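Local coordinates for protein cryptic loci regulator 2 (Schizosaccharomyces pombe 972h-, PDB 5IKJ) that promotes transcriptional silencing upstream of histone deacetylases and is required for nucleosome positioning at heterochromatic loci as part of the SHREC repressor complex, at residues T235-E246 with F383-D393. Residues are numbered along the deposited sequence; the frame is centred on the assembly and turned at random.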
loop_
_atom_site.group_PDB
_atom_site.type_symbol
_atom_site.label_atom_id
_atom_site.label_comp_id
_atom_site.label_asym_id
_atom_site.label_seq_id
_atom_site.Cartn_x
_atom_site.Cartn_y
_atom_site.Cartn_z
ATOM N N THR A 235 1.969 8.407 0.151
ATOM C CA THR A 235 1.315 9.509 -0.541
ATOM C C THR A 235 0.213 10.186 0.263
ATOM O O THR A 235 -0.216 11.278 -0.127
ATOM C CB THR A 235 0.713 9.028 -1.872
ATOM O OG1 THR A 235 -0.344 8.097 -1.616
ATOM C CG2 THR A 235 1.774 8.360 -2.737
ATOM N N TYR A 236 -0.253 9.590 1.362
ATOM C CA TYR A 236 -1.372 10.148 2.112
ATOM C C TYR A 236 -1.086 10.199 3.609
ATOM O O TYR A 236 -1.213 11.259 4.230
ATOM C CB TYR A 236 -2.640 9.333 1.836
ATOM C CG TYR A 236 -3.816 9.676 2.722
ATOM C CD1 TYR A 236 -4.649 10.745 2.423
ATOM C CD2 TYR A 236 -4.102 8.918 3.849
ATOM C CE1 TYR A 236 -5.727 11.057 3.228
ATOM C CE2 TYR A 236 -5.178 9.223 4.660
ATOM C CZ TYR A 236 -5.987 10.292 4.345
ATOM O OH TYR A 236 -7.058 10.594 5.152
ATOM N N THR A 237 -0.690 9.069 4.199
ATOM C CA THR A 237 -0.603 8.981 5.655
ATOM C C THR A 237 0.688 9.600 6.184
ATOM O O THR A 237 0.656 10.524 7.003
ATOM C CB THR A 237 -0.713 7.519 6.095
ATOM O OG1 THR A 237 -1.612 6.821 5.223
ATOM C CG2 THR A 237 -1.236 7.434 7.519
ATOM N N TRP A 238 1.835 9.096 5.733
ATOM C CA TRP A 238 3.142 9.577 6.180
ATOM C C TRP A 238 4.008 9.884 4.964
ATOM O O TRP A 238 5.068 9.282 4.765
ATOM C CB TRP A 238 3.809 8.544 7.087
ATOM C CG TRP A 238 2.857 7.864 8.024
ATOM C CD1 TRP A 238 2.362 6.597 7.912
ATOM C CD2 TRP A 238 2.279 8.415 9.214
ATOM N NE1 TRP A 238 1.514 6.324 8.958
ATOM C CE2 TRP A 238 1.446 7.424 9.772
ATOM C CE3 TRP A 238 2.384 9.650 9.861
ATOM C CZ2 TRP A 238 0.723 7.628 10.945
ATOM C CZ3 TRP A 238 1.667 9.850 11.028
ATOM C CH2 TRP A 238 0.847 8.845 11.557
ATOM N N PRO A 239 3.580 10.833 4.125
ATOM C CA PRO A 239 4.251 11.018 2.830
ATOM C C PRO A 239 5.610 11.691 2.915
ATOM O O PRO A 239 6.471 11.411 2.073
ATOM C CB PRO A 239 3.249 11.875 2.044
ATOM C CG PRO A 239 2.493 12.620 3.094
ATOM C CD PRO A 239 2.377 11.673 4.250
ATOM N N SER A 240 5.834 12.579 3.883
ATOM C CA SER A 240 7.103 13.302 3.970
ATOM C C SER A 240 8.105 12.387 4.661
ATOM O O SER A 240 8.307 12.449 5.876
ATOM C CB SER A 240 6.928 14.621 4.714
ATOM O OG SER A 240 7.972 15.526 4.396
ATOM N N SER A 241 8.746 11.529 3.874
ATOM C CA SER A 241 9.532 10.436 4.429
ATOM C C SER A 241 10.346 9.796 3.314
ATOM O O SER A 241 10.133 10.060 2.128
ATOM C CB SER A 241 8.626 9.398 5.095
ATOM O OG SER A 241 7.681 8.891 4.168
ATOM N N TYR A 242 11.289 8.951 3.716
ATOM C CA TYR A 242 12.027 8.111 2.788
ATOM C C TYR A 242 11.332 6.760 2.657
ATOM O O TYR A 242 10.610 6.315 3.552
ATOM C CB TYR A 242 13.473 7.938 3.251
ATOM C CG TYR A 242 14.261 9.224 3.174
ATOM C CD1 TYR A 242 14.931 9.578 2.011
ATOM C CD2 TYR A 242 14.320 10.095 4.254
ATOM C CE1 TYR A 242 15.645 10.758 1.930
ATOM C CE2 TYR A 242 15.033 11.277 4.181
ATOM C CZ TYR A 242 15.693 11.602 3.018
ATOM O OH TYR A 242 16.401 12.779 2.942
ATOM N N ARG A 243 11.554 6.111 1.516
ATOM C CA ARG A 243 10.725 4.991 1.099
ATOM C C ARG A 243 11.539 3.707 1.013
ATOM O O ARG A 243 12.738 3.723 0.717
ATOM C CB ARG A 243 10.049 5.298 -0.243
ATOM C CG ARG A 243 9.081 6.466 -0.137
ATOM C CD ARG A 243 8.558 6.943 -1.477
ATOM N NE ARG A 243 7.482 7.914 -1.296
ATOM C CZ ARG A 243 6.988 8.685 -2.261
ATOM N NH1 ARG A 243 7.471 8.616 -3.494
ATOM N NH2 ARG A 243 6.007 9.535 -1.986
ATOM N N LEU A 244 10.860 2.597 1.283
ATOM C CA LEU A 244 11.506 1.293 1.334
ATOM C C LEU A 244 12.145 0.957 -0.005
ATOM O O LEU A 244 11.476 0.969 -1.045
ATOM C CB LEU A 244 10.476 0.231 1.720
ATOM C CG LEU A 244 9.858 0.407 3.109
ATOM C CD1 LEU A 244 8.681 -0.537 3.309
ATOM C CD2 LEU A 244 10.905 0.189 4.190
ATOM N N GLY A 245 13.441 0.661 0.022
ATOM C CA GLY A 245 14.178 0.321 -1.174
ATOM C C GLY A 245 14.907 1.471 -1.830
ATOM O O GLY A 245 15.623 1.246 -2.814
ATOM N N GLU A 246 14.757 2.693 -1.325
ATOM C CA GLU A 246 15.419 3.838 -1.928
ATOM C C GLU A 246 16.891 3.883 -1.540
ATOM O O GLU A 246 17.286 3.451 -0.454
ATOM C CB GLU A 246 14.747 5.143 -1.504
ATOM C CG GLU A 246 13.325 5.311 -2.001
ATOM C CD GLU A 246 12.832 6.739 -1.871
ATOM O OE1 GLU A 246 12.316 7.284 -2.869
ATOM O OE2 GLU A 246 12.966 7.319 -0.772
ATOM N N PHE A 383 10.289 2.118 -9.389
ATOM C CA PHE A 383 11.567 2.637 -8.920
ATOM C C PHE A 383 12.230 3.394 -10.062
ATOM O O PHE A 383 12.447 2.830 -11.140
ATOM C CB PHE A 383 12.478 1.508 -8.444
ATOM C CG PHE A 383 12.221 1.064 -7.035
ATOM C CD1 PHE A 383 12.762 1.760 -5.967
ATOM C CD2 PHE A 383 11.459 -0.061 -6.778
ATOM C CE1 PHE A 383 12.533 1.351 -4.665
ATOM C CE2 PHE A 383 11.227 -0.478 -5.478
ATOM C CZ PHE A 383 11.766 0.230 -4.421
ATOM N N ARG A 384 12.544 4.664 -9.837
ATOM C CA ARG A 384 13.316 5.455 -10.790
ATOM C C ARG A 384 14.683 5.691 -10.164
ATOM O O ARG A 384 14.853 6.601 -9.347
ATOM C CB ARG A 384 12.627 6.774 -11.128
ATOM C CG ARG A 384 13.383 7.569 -12.182
ATOM C CD ARG A 384 12.881 8.986 -12.339
ATOM N NE ARG A 384 13.622 9.676 -13.390
ATOM C CZ ARG A 384 14.851 10.164 -13.246
ATOM N NH1 ARG A 384 15.491 10.045 -12.089
ATOM N NH2 ARG A 384 15.446 10.770 -14.264
ATOM N N GLY A 385 15.656 4.872 -10.551
ATOM C CA GLY A 385 16.986 4.974 -9.990
ATOM C C GLY A 385 16.983 4.872 -8.479
ATOM O O GLY A 385 16.684 3.812 -7.920
ATOM N N ALA A 386 17.297 5.979 -7.805
ATOM C CA ALA A 386 17.403 5.986 -6.352
ATOM C C ALA A 386 16.057 6.099 -5.652
ATOM O O ALA A 386 15.959 5.744 -4.472
ATOM C CB ALA A 386 18.293 7.144 -5.898
ATOM N N GLU A 387 15.023 6.573 -6.341
ATOM C CA GLU A 387 13.774 6.962 -5.707
ATOM C C GLU A 387 12.641 6.011 -6.075
ATOM O O GLU A 387 12.659 5.364 -7.126
ATOM C CB GLU A 387 13.398 8.392 -6.101
ATOM C CG GLU A 387 14.386 9.432 -5.602
ATOM C CD GLU A 387 14.197 10.789 -6.249
ATOM O OE1 GLU A 387 13.767 10.836 -7.421
ATOM O OE2 GLU A 387 14.480 11.810 -5.586
ATOM N N LYS A 388 11.655 5.939 -5.185
ATOM C CA LYS A 388 10.440 5.167 -5.395
ATOM C C LYS A 388 9.302 6.115 -5.752
ATOM O O LYS A 388 9.156 7.178 -5.141
ATOM C CB LYS A 388 10.085 4.377 -4.135
ATOM C CG LYS A 388 9.337 3.075 -4.369
ATOM C CD LYS A 388 9.145 2.328 -3.056
ATOM C CE LYS A 388 8.562 0.940 -3.265
ATOM N NZ LYS A 388 8.706 0.099 -2.045
ATOM N N LEU A 389 8.497 5.728 -6.740
ATOM C CA LEU A 389 7.387 6.552 -7.196
ATOM C C LEU A 389 6.105 5.736 -7.210
ATOM O O LEU A 389 6.116 4.530 -7.466
ATOM C CB LEU A 389 7.649 7.135 -8.589
ATOM C CG LEU A 389 8.605 8.328 -8.626
ATOM C CD1 LEU A 389 9.007 8.640 -10.056
ATOM C CD2 LEU A 389 7.972 9.551 -7.971
ATOM N N TRP A 390 4.996 6.417 -6.931
ATOM C CA TRP A 390 3.702 5.773 -6.777
ATOM C C TRP A 390 2.632 6.511 -7.569
ATOM O O TRP A 390 2.811 7.654 -7.999
ATOM C CB TRP A 390 3.252 5.742 -5.312
ATOM C CG TRP A 390 4.099 4.940 -4.357
ATOM C CD1 TRP A 390 5.140 5.401 -3.593
ATOM C CD2 TRP A 390 3.949 3.551 -4.028
ATOM N NE1 TRP A 390 5.649 4.383 -2.825
ATOM C CE2 TRP A 390 4.939 3.238 -3.073
ATOM C CE3 TRP A 390 3.081 2.542 -4.453
ATOM C CZ2 TRP A 390 5.083 1.957 -2.539
ATOM C CZ3 TRP A 390 3.227 1.270 -3.922
ATOM C CH2 TRP A 390 4.220 0.990 -2.975
ATOM N N ILE A 391 1.499 5.832 -7.741
ATOM C CA ILE A 391 0.257 6.524 -8.052
ATOM C C ILE A 391 -0.173 7.318 -6.823
ATOM O O ILE A 391 0.058 6.906 -5.678
ATOM C CB ILE A 391 -0.838 5.533 -8.489
ATOM C CG1 ILE A 391 -1.123 4.515 -7.378
ATOM C CG2 ILE A 391 -0.425 4.826 -9.778
ATOM C CD1 ILE A 391 -2.290 3.585 -7.662
ATOM N N ASN A 392 -0.795 8.473 -7.057
ATOM C CA ASN A 392 -1.211 9.409 -6.010
ATOM C C ASN A 392 -0.016 10.182 -5.468
ATOM O O ASN A 392 -0.156 10.916 -4.475
ATOM C CB ASN A 392 -1.925 8.699 -4.855
ATOM C CG ASN A 392 -2.806 9.631 -4.047
ATOM O OD1 ASN A 392 -3.534 10.453 -4.603
ATOM N ND2 ASN A 392 -2.742 9.509 -2.725
ATOM N N ASP A 393 1.152 10.045 -6.086
ATOM C CA ASP A 393 2.383 10.670 -5.632
ATOM C C ASP A 393 2.607 11.988 -6.372
ATOM O O ASP A 393 1.874 12.344 -7.298
ATOM C CB ASP A 393 3.557 9.709 -5.851
ATOM C CG ASP A 393 4.824 10.150 -5.149
ATOM O OD1 ASP A 393 4.749 11.016 -4.250
ATOM O OD2 ASP A 393 5.900 9.624 -5.498
HETATM O O HOH W 1 1.100 12.437 -2.731
#
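Arg243 grips Asp393 end-on with both terminal nitrogens, yet meets the carboxylate from above its plane instead of being coplanar with it: the two groups are turned 64° apart. NH1 reaches OD2 at 2.7 Å and NH2 reaches OD1 at 3.0 Å. This bidentate salt bridge illustrates how a buried arginine can tie the loop after helix 214-237 to a beta hairpin, here the one whose type II' turn runs from Arg384 to Glu387. The arginine chain, extended from CG to NE, brings the guanidinium to the second hairpin strand, where NH1 also bonds to Lys388 O (2.8 Å), in the guanidinium plane. CD1 of Trp390 lies over one guanidinium face, the indole standing almost perpendicular at 84°. Arg462 forms a second salt bridge to Asp393 OD1, so the carboxylate is shared by two cations.

Just past the hairpin turn, Glu246 binds the strand backbone with one carboxylate oxygen. Its OE1 accepts Lys388 N at 2.8 Å through the anti lone pair, while OE2 takes Arg243 N and Arg494. Lys388, with CG anti to the backbone N (chi1 -151°), runs back across the loop: NZ meets Leu244 O at 3.1 Å, pairs with Glu230 and hydrogen-bonds to the backbone of another protein chain. Gly245, within a type II turn, passes beside Phe383, whose ring edge faces Leu244 O.

At the helix end, a water bridges Thr235 O and Asn392 O. Beside it, Asn392 ND2 donates to Thr235 OG1 at 3.0 Å, with OG1 tilted slightly from the amide plane, while Asn392 OD1 bonds to Tyr413 OH.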